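Local coordinates for F-actin-capping protein subunit alpha (Dictyostelium discoideum, PDB 4AKR), which binds the fast-growing barbed ends of actin filaments independently of calcium, blocking subunit exchange there without severing the filament, at residues E144-T149 with C173-G178; S179-S184 with Q209-S214; V59-G64 with Q86-D91; S65-K70 with V134-G139; N17-E22 with N191-E196. All blocks are in the same frame, centred on the assembly; numbering follows the deposited sequence.

In the fold
Contacts 1 and 2 are neighbouring strand pairings of the five-stranded antiparallel sheet 134-142, 145-158, 163-175, 181-194, 198-213, centres about 9 Å apart. Contact 4 lays the hairpin 58-67 against the first strand of that sheet, its centre about 18 Å from that of contact 1. Contact 3, its centre about 11 Å from that of contact 4, packs the same hairpin on strand 86-91 of the four-stranded sheet. Along the chain contacts 3 and 4 interleave first, then come contacts 1 and 2. Contact 5 shares strand 181-194 with contact 2, centres about 36 Å apart, and its loop encloses contacts 1, 3 and 4. The long sheet links the N-terminal helices, the smaller sheets and helix 217-248.

Contact 1 of 5, residues E144-T149 with C173-G178; sequences EGIKIT and CTFKPG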
# COMPACT_ATOMS: atom_id res chain seq x y z
N GLU A 144 33.59 -15.00 14.49
CA GLU A 144 33.60 -14.23 15.72
C GLU A 144 32.97 -14.94 16.93
O GLU A 144 32.85 -14.35 18.00
CB GLU A 144 32.90 -12.89 15.50
CG GLU A 144 31.46 -13.02 15.01
CD GLU A 144 31.36 -13.34 13.52
OE1 GLU A 144 31.94 -14.35 13.07
OE2 GLU A 144 30.68 -12.57 12.80
N GLY A 145 32.58 -16.20 16.75
CA GLY A 145 31.98 -16.93 17.86
C GLY A 145 30.63 -17.55 17.53
O GLY A 145 30.54 -18.44 16.69
N ILE A 146 29.58 -17.08 18.20
CA ILE A 146 28.24 -17.62 17.98
C ILE A 146 27.21 -16.61 17.46
O ILE A 146 27.13 -15.48 17.95
CB ILE A 146 27.65 -18.21 19.28
CG1 ILE A 146 28.48 -19.41 19.73
CG2 ILE A 146 26.19 -18.61 19.06
CD1 ILE A 146 28.16 -19.88 21.13
N LYS A 147 26.43 -17.04 16.48
CA LYS A 147 25.38 -16.19 15.94
C LYS A 147 24.02 -16.81 16.28
O LYS A 147 23.71 -17.93 15.88
CB LYS A 147 25.51 -16.03 14.43
CG LYS A 147 24.34 -15.24 13.83
CD LYS A 147 24.46 -15.00 12.33
CE LYS A 147 24.28 -16.28 11.53
NZ LYS A 147 24.20 -16.02 10.07
N ILE A 148 23.20 -16.07 17.03
CA ILE A 148 21.87 -16.54 17.38
C ILE A 148 20.87 -15.66 16.65
O ILE A 148 20.86 -14.45 16.85
CB ILE A 148 21.60 -16.43 18.90
CG1 ILE A 148 22.61 -17.29 19.67
CG2 ILE A 148 20.17 -16.87 19.22
CD1 ILE A 148 22.64 -18.74 19.23
N THR A 149 20.06 -16.27 15.79
CA THR A 149 19.07 -15.53 15.03
C THR A 149 17.65 -15.71 15.58
O THR A 149 17.14 -16.83 15.66
CB THR A 149 19.08 -15.96 13.55
OG1 THR A 149 20.42 -15.89 13.04
CG2 THR A 149 18.19 -15.05 12.72
N CYS A 173 21.91 -11.89 16.73
CA CYS A 173 22.80 -11.62 17.84
C CYS A 173 24.12 -12.39 17.75
O CYS A 173 24.14 -13.63 17.77
CB CYS A 173 22.10 -11.97 19.15
SG CYS A 173 20.38 -11.43 19.19
N THR A 174 25.22 -11.64 17.68
CA THR A 174 26.55 -12.23 17.56
C THR A 174 27.41 -11.95 18.79
O THR A 174 27.38 -10.84 19.35
CB THR A 174 27.27 -11.72 16.31
OG1 THR A 174 26.47 -12.00 15.15
CG2 THR A 174 28.61 -12.40 16.15
N PHE A 175 28.18 -12.94 19.22
CA PHE A 175 29.01 -12.77 20.41
C PHE A 175 30.06 -13.85 20.64
O PHE A 175 29.94 -14.97 20.14
CB PHE A 175 28.11 -12.70 21.64
CG PHE A 175 27.23 -13.91 21.83
CD1 PHE A 175 26.03 -14.02 21.14
CD2 PHE A 175 27.62 -14.95 22.67
CE1 PHE A 175 25.21 -15.16 21.30
CE2 PHE A 175 26.81 -16.09 22.84
CZ PHE A 175 25.61 -16.19 22.15
N LYS A 176 31.09 -13.48 21.38
CA LYS A 176 32.16 -14.41 21.75
C LYS A 176 31.63 -14.99 23.06
O LYS A 176 31.29 -14.25 23.98
CB LYS A 176 33.46 -13.63 22.01
CG LYS A 176 34.66 -14.49 22.40
CD LYS A 176 35.91 -13.62 22.58
CE LYS A 176 37.18 -14.44 22.78
NZ LYS A 176 38.39 -13.56 22.80
N PRO A 177 31.51 -16.32 23.15
CA PRO A 177 30.99 -16.90 24.39
C PRO A 177 31.82 -16.70 25.65
O PRO A 177 33.01 -16.99 25.67
CB PRO A 177 30.81 -18.38 24.03
CG PRO A 177 31.80 -18.60 22.93
CD PRO A 177 31.67 -17.35 22.11
N GLY A 178 31.17 -16.18 26.70
CA GLY A 178 31.83 -15.97 27.98
C GLY A 178 32.33 -14.59 28.34
O GLY A 178 32.53 -14.28 29.52
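The Phe175 ring has Ile146 over one face, with CB 4.0 Å above the plane and displaced toward the rim, while CG1 of Ile148 approaches the edge near the ring plane, 3.7 Å from CE1 of Phe175. CG of Phe175 stands between its own backbone N and carbonyl carbon (chi1 58°), a torsion that swings the ring back across strand 145-149 to both isoleucines. An alanine in place of Phe175 would take the ring away and is likely to leave a gap beside Ile146 and Ile148. Beneath these side chains the two arms of beta hairpin 145-175 run antiparallel, the axes of strands 145-149 and 173-175 4.7 Å apart. Ile146 and Phe175 form a hydrogen-bonded pair: N of Ile146 gives an almost straight bond (179°) to O of Phe175, 2.9 Å long, and N of Phe175 returns one to O of Ile146. Ile148 and Cys173 repeat the pattern, with 2.7 Å from N of Ile148 to O of Cys173. Between the two pairs, Lys147 and Thr174 face the other side of the sheet as a non-hydrogen-bonded pair. Gly145 has positive phi, and a CB there would strike O of Phe175. The isoleucines, Cys173 and Phe175 look toward helix 112-129, where Tyr114 meets Phe175 edge-to-face and Phe118 touches Ile148 and Cys173; strand 181-194 adds Val182, so this sheet face is packed beneath the helix.

Contact 2 of 5, residues S179-S184 with Q209-S214; sequences SGNVTS and QTTSPS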
# COMPACT_ATOMS: atom_id res chain seq x y z
N SER A 179 32.55 -13.75 27.34
CA SER A 179 33.06 -12.40 27.57
C SER A 179 32.74 -11.50 26.38
O SER A 179 32.25 -11.97 25.35
CB SER A 179 34.57 -12.44 27.77
OG SER A 179 35.19 -12.98 26.61
N GLY A 180 33.04 -10.21 26.52
CA GLY A 180 32.78 -9.28 25.45
C GLY A 180 31.32 -8.88 25.46
O GLY A 180 30.61 -9.11 26.44
N ASN A 181 30.85 -8.31 24.35
CA ASN A 181 29.46 -7.87 24.24
C ASN A 181 28.76 -8.64 23.16
O ASN A 181 29.40 -9.27 22.31
CB ASN A 181 29.38 -6.41 23.84
CG ASN A 181 29.90 -5.47 24.89
OD1 ASN A 181 30.26 -4.34 24.59
ND2 ASN A 181 29.92 -5.93 26.14
N VAL A 182 27.44 -8.57 23.19
CA VAL A 182 26.61 -9.19 22.18
C VAL A 182 26.14 -8.04 21.29
O VAL A 182 25.61 -7.05 21.78
CB VAL A 182 25.35 -9.85 22.79
CG1 VAL A 182 24.42 -10.31 21.66
CG2 VAL A 182 25.76 -11.02 23.67
N THR A 183 26.37 -8.16 19.99
CA THR A 183 25.92 -7.14 19.08
C THR A 183 24.68 -7.68 18.38
O THR A 183 24.75 -8.69 17.68
CB THR A 183 26.99 -6.81 18.03
OG1 THR A 183 28.13 -6.24 18.68
CG2 THR A 183 26.44 -5.81 16.99
N SER A 184 23.55 -7.02 18.61
CA SER A 184 22.28 -7.44 18.02
C SER A 184 21.80 -6.46 16.95
O SER A 184 21.58 -5.27 17.22
CB SER A 184 21.22 -7.55 19.12
OG SER A 184 21.65 -8.42 20.15
N GLN A 209 20.49 -1.46 16.03
CA GLN A 209 21.57 -2.26 16.58
C GLN A 209 21.71 -1.94 18.06
O GLN A 209 21.76 -0.77 18.44
CB GLN A 209 22.91 -1.97 15.88
CG GLN A 209 24.10 -2.67 16.55
CD GLN A 209 25.43 -2.41 15.87
OE1 GLN A 209 25.73 -2.94 14.80
NE2 GLN A 209 26.25 -1.58 16.50
N THR A 210 21.76 -2.98 18.89
CA THR A 210 21.91 -2.79 20.32
C THR A 210 23.13 -3.57 20.78
O THR A 210 23.69 -4.37 20.03
CB THR A 210 20.68 -3.29 21.11
OG1 THR A 210 20.55 -4.70 20.93
CG2 THR A 210 19.42 -2.61 20.63
N THR A 211 23.53 -3.33 22.02
CA THR A 211 24.68 -4.01 22.59
C THR A 211 24.42 -4.38 24.04
O THR A 211 23.75 -3.64 24.78
CB THR A 211 25.93 -3.11 22.51
OG1 THR A 211 26.21 -2.80 21.14
CG2 THR A 211 27.13 -3.82 23.11
N SER A 212 24.93 -5.54 24.45
CA SER A 212 24.77 -6.01 25.82
C SER A 212 25.87 -7.01 26.19
O SER A 212 26.54 -7.56 25.32
CB SER A 212 23.37 -6.61 25.99
OG SER A 212 23.04 -7.46 24.91
N PRO A 213 26.06 -7.26 27.50
CA PRO A 213 27.07 -8.18 28.03
C PRO A 213 26.98 -9.65 27.61
O PRO A 213 25.90 -10.23 27.58
CB PRO A 213 26.92 -8.03 29.54
CG PRO A 213 26.32 -6.68 29.71
CD PRO A 213 25.32 -6.62 28.60
N SER A 214 28.13 -10.23 27.30
CA SER A 214 28.21 -11.64 26.93
C SER A 214 28.91 -12.38 28.07
O SER A 214 30.14 -12.32 28.18
CB SER A 214 29.02 -11.81 25.65
OG SER A 214 29.26 -13.19 25.39
O HOH W 1 22.80 -6.88 22.21
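Val182 packs from strand 181-184 against the end of strand 209-213: its CB lies 3.6 Å from O of Ser212, and, with CG1 anti to the backbone N (chi1 172°), CG2 falls beside that N and reaches 3.9 Å to CB of Ser214. The main chain under it is an antiparallel ladder between the arms of beta hairpin 181-213. Val182 and Ser212 make one hydrogen-bonded pair and Ser184 and Thr210 the next, each joined by N-H to O bonds in both directions, and N of Ser214 continues the series to O of Gly180. On the other face CG2 of Thr211 rests 3.5 Å from CB of Asn181, and CG2 of Thr183 sits 3.7 Å from CD of Gln209, whose OE1 is bonded to Asn185. A water on the Val182 face donates to O of Val182 and to OG of Ser212, both at 2.8 Å; it also bonds OG of Ser184 and, weakly, OG1 of Thr210. Helix 217-248 covers this face through Thr220, Ala224, Ala227 and Ala231. Small hydroxyl side chains beneath the alanines probably let the helix lie close, and the water gives the Ser184 and Ser212 hydroxyls and the Val182 carbonyl a shared partner.

Contact 3 of 5, residues V59-G64 with Q86-D91; sequences VQTSKG and QVITYD
Val59 makes apolar contact with Tyr90 and Ile88, joining hairpin 58-67 to strand 86-91: its CG1 meets the Tyr90 ring obliquely, 3.6 Å from CE1 of Tyr90, while its CG2 reaches CD1 of Ile88 at 4.4 Å. Thr61 crosses Ile88 at about a right angle, its methyl CG2 only 3.5 Å from CD1 of Ile88. The aliphatic part of Lys63 slides past the end of the Gln86 side chain in the opposite sense. Clear hydrogen bonds within the hairpin brace the turn. With chi1 near 70°, OG1 of Thr61 stands between its backbone N and carbonyl carbon, where it accepts from N of Lys63 at 3.2 Å as an ST turn and donates 2.6 Å to O of Gly64, in the carbonyl plane on a lone pair. That carbonyl also takes the N-H of Thr61. A type I turn from Thr61 to Gly64 closes the hairpin. The axes of strands 59-61 and 86-91 come no nearer than 9.8 Å, at 128°, and no strand-to-strand ladder forms; the sheets meet through side chains, with Ala66 also touching Ile88. Thr61 therefore serves two ends: its hydroxyl braces the turn, while its methyl packs with Val59 against Ile88.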
# COMPACT_ATOMS: atom_id res chain seq x y z
N VAL A 59 3.20 -22.34 10.60
CA VAL A 59 2.58 -23.63 10.29
C VAL A 59 2.25 -24.34 11.58
O VAL A 59 2.76 -24.00 12.65
CB VAL A 59 3.55 -24.53 9.47
CG1 VAL A 59 3.82 -23.91 8.11
CG2 VAL A 59 4.86 -24.71 10.23
N GLN A 60 1.38 -25.34 11.49
CA GLN A 60 1.01 -26.12 12.67
C GLN A 60 1.59 -27.50 12.49
O GLN A 60 1.41 -28.11 11.44
CB GLN A 60 -0.51 -26.24 12.81
CG GLN A 60 -1.24 -24.97 13.17
CD GLN A 60 -0.77 -24.37 14.49
OE1 GLN A 60 -0.45 -25.09 15.43
NE2 GLN A 60 -0.76 -23.04 14.56
N THR A 61 2.32 -27.97 13.50
CA THR A 61 2.89 -29.31 13.46
C THR A 61 2.28 -30.06 14.64
O THR A 61 1.56 -29.48 15.44
CB THR A 61 4.42 -29.31 13.65
OG1 THR A 61 4.74 -28.94 15.00
CG2 THR A 61 5.09 -28.36 12.67
N SER A 62 2.57 -31.35 14.73
CA SER A 62 2.04 -32.17 15.82
C SER A 62 2.51 -31.68 17.19
O SER A 62 1.87 -31.96 18.20
CB SER A 62 2.46 -33.63 15.63
OG SER A 62 1.99 -34.15 14.39
N LYS A 63 3.61 -30.94 17.21
CA LYS A 63 4.18 -30.43 18.46
C LYS A 63 3.95 -28.95 18.69
O LYS A 63 4.50 -28.38 19.64
CB LYS A 63 5.68 -30.70 18.50
CG LYS A 63 6.05 -32.14 18.72
CD LYS A 63 7.53 -32.35 18.53
CE LYS A 63 7.92 -33.77 18.87
NZ LYS A 63 7.61 -34.04 20.29
N GLY A 64 3.15 -28.32 17.84
CA GLY A 64 2.90 -26.90 18.00
C GLY A 64 3.25 -26.09 16.77
O GLY A 64 3.69 -26.63 15.75
N GLN A 86 13.07 -30.80 15.45
CA GLN A 86 12.50 -31.46 14.29
C GLN A 86 12.77 -30.75 12.97
O GLN A 86 13.19 -29.59 12.94
CB GLN A 86 10.98 -31.63 14.47
CG GLN A 86 10.19 -30.34 14.58
CD GLN A 86 8.70 -30.59 14.80
OE1 GLN A 86 7.91 -29.66 14.96
NE2 GLN A 86 8.31 -31.86 14.80
N VAL A 87 12.54 -31.47 11.89
CA VAL A 87 12.73 -30.97 10.54
C VAL A 87 11.36 -31.04 9.89
O VAL A 87 10.74 -32.11 9.84
CB VAL A 87 13.71 -31.83 9.74
CG1 VAL A 87 13.68 -31.42 8.28
CG2 VAL A 87 15.11 -31.65 10.31
N ILE A 88 10.90 -29.90 9.41
CA ILE A 88 9.59 -29.81 8.78
C ILE A 88 9.70 -29.76 7.26
O ILE A 88 10.43 -28.92 6.72
CB ILE A 88 8.85 -28.56 9.27
CG1 ILE A 88 8.72 -28.61 10.79
CG2 ILE A 88 7.50 -28.46 8.62
CD1 ILE A 88 8.20 -27.32 11.41
N THR A 89 9.01 -30.67 6.59
CA THR A 89 8.98 -30.69 5.14
C THR A 89 7.74 -29.87 4.79
O THR A 89 6.66 -30.07 5.39
CB THR A 89 8.85 -32.13 4.59
OG1 THR A 89 9.95 -32.91 5.08
CG2 THR A 89 8.89 -32.14 3.06
N TYR A 90 7.89 -28.95 3.84
CA TYR A 90 6.81 -28.03 3.46
C TYR A 90 6.56 -27.91 1.95
O TYR A 90 7.50 -27.85 1.16
CB TYR A 90 7.16 -26.65 4.02
CG TYR A 90 6.11 -25.58 3.87
CD1 TYR A 90 4.95 -25.60 4.65
CD2 TYR A 90 6.32 -24.49 3.04
CE1 TYR A 90 4.04 -24.56 4.61
CE2 TYR A 90 5.41 -23.44 2.99
CZ TYR A 90 4.28 -23.48 3.78
OH TYR A 90 3.39 -22.43 3.77
N ASP A 91 5.30 -27.88 1.55
CA ASP A 91 4.96 -27.72 0.14
C ASP A 91 4.65 -26.25 -0.09
O ASP A 91 3.58 -25.79 0.28
CB ASP A 91 3.73 -28.54 -0.23
CG ASP A 91 3.47 -28.52 -1.73
OD1 ASP A 91 3.41 -27.41 -2.32
OD2 ASP A 91 3.32 -29.61 -2.33

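Contact 4 of 5, residues S65-K70 with V134-G139; sequences SALITK and VSAVYG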
# COMPACT_ATOMS: atom_id res chain seq x y z
N SER A 65 3.09 -24.77 16.88
CA SER A 65 3.37 -23.87 15.78
C SER A 65 4.86 -23.67 15.50
O SER A 65 5.69 -23.85 16.39
CB SER A 65 2.72 -22.52 16.06
OG SER A 65 3.13 -22.02 17.32
N ALA A 66 5.18 -23.33 14.26
CA ALA A 66 6.57 -23.08 13.86
C ALA A 66 6.59 -22.06 12.72
O ALA A 66 5.55 -21.70 12.16
CB ALA A 66 7.24 -24.36 13.41
N LEU A 67 7.79 -21.59 12.38
CA LEU A 67 7.95 -20.63 11.31
C LEU A 67 8.70 -21.20 10.11
O LEU A 67 9.59 -22.03 10.26
CB LEU A 67 8.70 -19.39 11.82
CG LEU A 67 8.06 -18.49 12.88
CD1 LEU A 67 8.93 -17.24 13.06
CD2 LEU A 67 6.66 -18.07 12.43
N ILE A 68 8.33 -20.73 8.92
CA ILE A 68 8.99 -21.12 7.68
C ILE A 68 9.83 -19.89 7.31
O ILE A 68 9.28 -18.86 6.90
CB ILE A 68 7.99 -21.40 6.54
CG1 ILE A 68 7.09 -22.59 6.90
CG2 ILE A 68 8.74 -21.64 5.24
CD1 ILE A 68 7.85 -23.87 7.17
N THR A 69 11.15 -19.99 7.47
CA THR A 69 12.05 -18.87 7.18
C THR A 69 13.26 -19.33 6.38
O THR A 69 13.50 -20.53 6.24
CB THR A 69 12.59 -18.25 8.47
OG1 THR A 69 13.59 -19.11 9.03
CG2 THR A 69 11.46 -18.06 9.48
N LYS A 70 14.03 -18.37 5.87
CA LYS A 70 15.22 -18.71 5.10
C LYS A 70 16.32 -19.13 6.06
O LYS A 70 17.19 -19.92 5.70
CB LYS A 70 15.71 -17.52 4.27
CG LYS A 70 14.73 -17.03 3.21
CD LYS A 70 15.30 -15.83 2.45
CE LYS A 70 14.26 -15.17 1.55
NZ LYS A 70 14.83 -13.99 0.83
N VAL A 134 4.40 -16.05 16.62
CA VAL A 134 5.05 -17.35 16.63
C VAL A 134 6.53 -17.00 16.48
O VAL A 134 6.89 -16.16 15.65
CB VAL A 134 4.58 -18.22 15.46
CG1 VAL A 134 5.27 -19.58 15.51
CG2 VAL A 134 3.07 -18.38 15.51
N SER A 135 7.38 -17.63 17.28
CA SER A 135 8.81 -17.36 17.24
C SER A 135 9.68 -18.52 16.76
O SER A 135 9.22 -19.66 16.66
CB SER A 135 9.27 -16.95 18.64
OG SER A 135 9.06 -18.01 19.55
N ALA A 136 10.94 -18.21 16.47
CA ALA A 136 11.90 -19.20 16.02
C ALA A 136 13.32 -18.69 16.34
O ALA A 136 13.68 -17.57 15.98
CB ALA A 136 11.75 -19.44 14.53
N VAL A 137 14.10 -19.52 17.03
CA VAL A 137 15.46 -19.18 17.40
C VAL A 137 16.44 -20.21 16.86
O VAL A 137 16.38 -21.40 17.20
CB VAL A 137 15.61 -19.07 18.93
CG1 VAL A 137 17.02 -18.61 19.29
CG2 VAL A 137 14.57 -18.11 19.49
N TYR A 138 17.35 -19.75 16.01
CA TYR A 138 18.35 -20.60 15.38
C TYR A 138 19.73 -20.28 15.93
O TYR A 138 19.95 -19.22 16.51
CB TYR A 138 18.35 -20.35 13.88
CG TYR A 138 16.98 -20.44 13.24
CD1 TYR A 138 16.37 -21.67 13.00
CD2 TYR A 138 16.29 -19.28 12.85
CE1 TYR A 138 15.12 -21.76 12.38
CE2 TYR A 138 15.04 -19.35 12.23
CZ TYR A 138 14.46 -20.59 11.99
OH TYR A 138 13.26 -20.66 11.33
N GLY A 139 20.67 -21.21 15.76
CA GLY A 139 22.02 -20.98 16.24
C GLY A 139 23.06 -21.56 15.30
O GLY A 139 22.79 -22.53 14.60
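Leu67 and Val134 slide past each other in opposite directions, and their torsions set the fit: CG of Leu67 lies anti to its carbonyl carbon (chi1 -66°), while CG1 of Val134 is anti to the backbone N (chi1 180°). CD2 of Leu67 consequently touches both CB and CG1 of Val134 at 3.7 Å, and CD1 turns to CB of Ala136 at 3.9 Å and to O of Val134 at 3.5 Å. A serine in place of Leu67 would lack both methyl branches and would probably leave Val134 and Ala136 with a gap between hairpin and sheet. Val134 also reaches the start of strand 64-67, where its CG1 is 3.7 Å from OG of Ser65. At the other end Thr69 and Tyr138 come from opposite directions, and their hydroxyls share a hydrogen bond of 2.8 Å between OG1 and OH. The threonine oxygen has a second, weak bond from N of Gly72. These side chains join hairpin 58-67 and the loop after it to the long sheet, strands 65-67 and 134-139 crossing at -58°. Leu67 touches Cys151 and Ser153 of the adjoining strand 145-158, whereas Ser135 and Val137, on the reverse face of strand 134-142, pack on helix 112-129.

Contact 5 of 5, residues N17-E22 with N191-E196; sequences NAPPCE and NVHYFE
Pro19 to Glu22 form a type II turn in which Cys21 takes positive phi, and this turn meets strand 191-194 with CA atoms of Pro19 and His193 7.1 Å apart. The Pro19 ring crosses the His193 imidazole obliquely, touching it through CB and CG. Two residues earlier on the strand, CB of Asn191 lies 4.3 Å from CG of Pro20. The Glu22 carboxylate lies at the edge of the His193 imidazole and nearly coplanar with it, though the very close approach, and which way round the ring is flipped, are doubtful as modelled. CG of His193 is anti to the backbone N (chi1 178°), which carries the ring out from the strand toward the turn. One face of this ring is covered by Phe195, whose CD1 stands 3.2 Å above the plane, offset toward the rim. The turn links helix 4-16 to helix 23-31, with Glu22 at the N-cap position of the second, so the contact sets the N-terminal helices on the long antiparallel sheet. OE2 of Glu22 is hydrogen-bonded to Ser164 on the adjacent strand, and OE1 makes a salt bridge to a basic side chain of the other protein chain. Phe195 makes a cation-pi contact with a basic side chain of that chain, and His193 packs on its backbone. O of Pro19 accepts a hydrogen bond from OH of Tyr51, in helix 44-55.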
# COMPACT_ATOMS: atom_id res chain seq x y z
N ASN A 17 4.37 -9.54 -4.76
CA ASN A 17 3.92 -8.33 -4.08
C ASN A 17 2.57 -8.40 -3.40
O ASN A 17 2.01 -7.37 -3.01
CB ASN A 17 3.95 -7.16 -5.06
CG ASN A 17 5.35 -6.62 -5.25
OD1 ASN A 17 5.86 -5.90 -4.41
ND2 ASN A 17 5.98 -6.99 -6.36
N ALA A 18 2.04 -9.61 -3.24
CA ALA A 18 0.75 -9.79 -2.60
C ALA A 18 0.84 -9.34 -1.14
O ALA A 18 1.85 -9.56 -0.47
CB ALA A 18 0.32 -11.25 -2.67
N PRO A 19 -0.22 -8.70 -0.64
CA PRO A 19 -0.19 -8.26 0.76
C PRO A 19 -0.23 -9.48 1.67
O PRO A 19 -0.55 -10.59 1.24
CB PRO A 19 -1.44 -7.38 0.89
CG PRO A 19 -2.38 -7.96 -0.13
CD PRO A 19 -1.46 -8.26 -1.31
N PRO A 20 0.10 -9.29 2.96
CA PRO A 20 0.08 -10.39 3.91
C PRO A 20 -1.29 -11.02 4.11
O PRO A 20 -2.32 -10.33 4.12
CB PRO A 20 0.60 -9.74 5.20
CG PRO A 20 0.10 -8.32 5.07
CD PRO A 20 0.42 -8.01 3.62
N CYS A 21 -1.32 -12.35 4.24
CA CYS A 21 -2.56 -13.08 4.46
C CYS A 21 -3.53 -13.12 3.29
O CYS A 21 -4.59 -13.72 3.41
CB CYS A 21 -3.30 -12.50 5.66
SG CYS A 21 -2.41 -12.64 7.20
N GLU A 22 -3.17 -12.50 2.17
CA GLU A 22 -4.05 -12.45 1.00
C GLU A 22 -3.42 -13.09 -0.24
O GLU A 22 -3.91 -12.90 -1.36
CB GLU A 22 -4.41 -11.01 0.67
CG GLU A 22 -5.04 -10.23 1.82
CD GLU A 22 -5.21 -8.76 1.48
OE1 GLU A 22 -5.63 -8.43 0.34
OE2 GLU A 22 -4.94 -7.93 2.37
N ASN A 191 3.46 -4.19 8.11
CA ASN A 191 2.59 -4.04 6.96
C ASN A 191 1.12 -4.03 7.35
O ASN A 191 0.68 -4.85 8.14
CB ASN A 191 2.85 -5.18 5.98
CG ASN A 191 4.28 -5.22 5.49
OD1 ASN A 191 4.66 -4.51 4.56
ND2 ASN A 191 5.09 -6.04 6.14
N VAL A 192 0.37 -3.08 6.79
CA VAL A 192 -1.05 -2.98 7.04
C VAL A 192 -1.74 -2.67 5.73
O VAL A 192 -1.28 -1.84 4.96
CB VAL A 192 -1.40 -1.89 8.08
CG1 VAL A 192 -2.92 -1.82 8.26
CG2 VAL A 192 -0.75 -2.20 9.41
N HIS A 193 -2.86 -3.36 5.50
CA HIS A 193 -3.65 -3.23 4.29
C HIS A 193 -5.12 -3.05 4.66
O HIS A 193 -5.72 -3.91 5.32
CB HIS A 193 -3.46 -4.49 3.44
CG HIS A 193 -4.26 -4.53 2.18
ND1 HIS A 193 -4.52 -3.40 1.42
CD2 HIS A 193 -4.81 -5.56 1.50
CE1 HIS A 193 -5.19 -3.75 0.33
NE2 HIS A 193 -5.37 -5.05 0.35
N TYR A 194 -5.69 -1.93 4.23
CA TYR A 194 -7.09 -1.61 4.48
C TYR A 194 -7.72 -1.46 3.10
O TYR A 194 -7.24 -0.68 2.29
CB TYR A 194 -7.23 -0.31 5.25
CG TYR A 194 -8.67 0.06 5.50
CD1 TYR A 194 -9.39 0.80 4.56
CD2 TYR A 194 -9.34 -0.36 6.65
CE1 TYR A 194 -10.72 1.11 4.75
CE2 TYR A 194 -10.68 -0.05 6.86
CZ TYR A 194 -11.37 0.69 5.90
OH TYR A 194 -12.70 1.03 6.08
N PHE A 195 -8.79 -2.20 2.84
CA PHE A 195 -9.39 -2.12 1.52
C PHE A 195 -10.90 -1.99 1.39
O PHE A 195 -11.52 -2.67 0.57
CB PHE A 195 -8.88 -3.31 0.69
CG PHE A 195 -8.97 -4.64 1.40
CD1 PHE A 195 -7.95 -5.04 2.26
CD2 PHE A 195 -10.06 -5.48 1.20
CE1 PHE A 195 -8.01 -6.27 2.92
CE2 PHE A 195 -10.13 -6.72 1.85
CZ PHE A 195 -9.11 -7.11 2.72
N GLU A 196 -11.51 -1.13 2.20
CA GLU A 196 -12.95 -0.92 2.07
C GLU A 196 -13.10 0.30 1.19
O GLU A 196 -12.66 1.39 1.55
CB GLU A 196 -13.62 -0.66 3.42
CG GLU A 196 -15.11 -0.39 3.27
CD GLU A 196 -15.87 -0.46 4.58
OE1 GLU A 196 -15.25 -0.82 5.60
OE2 GLU A 196 -17.09 -0.15 4.57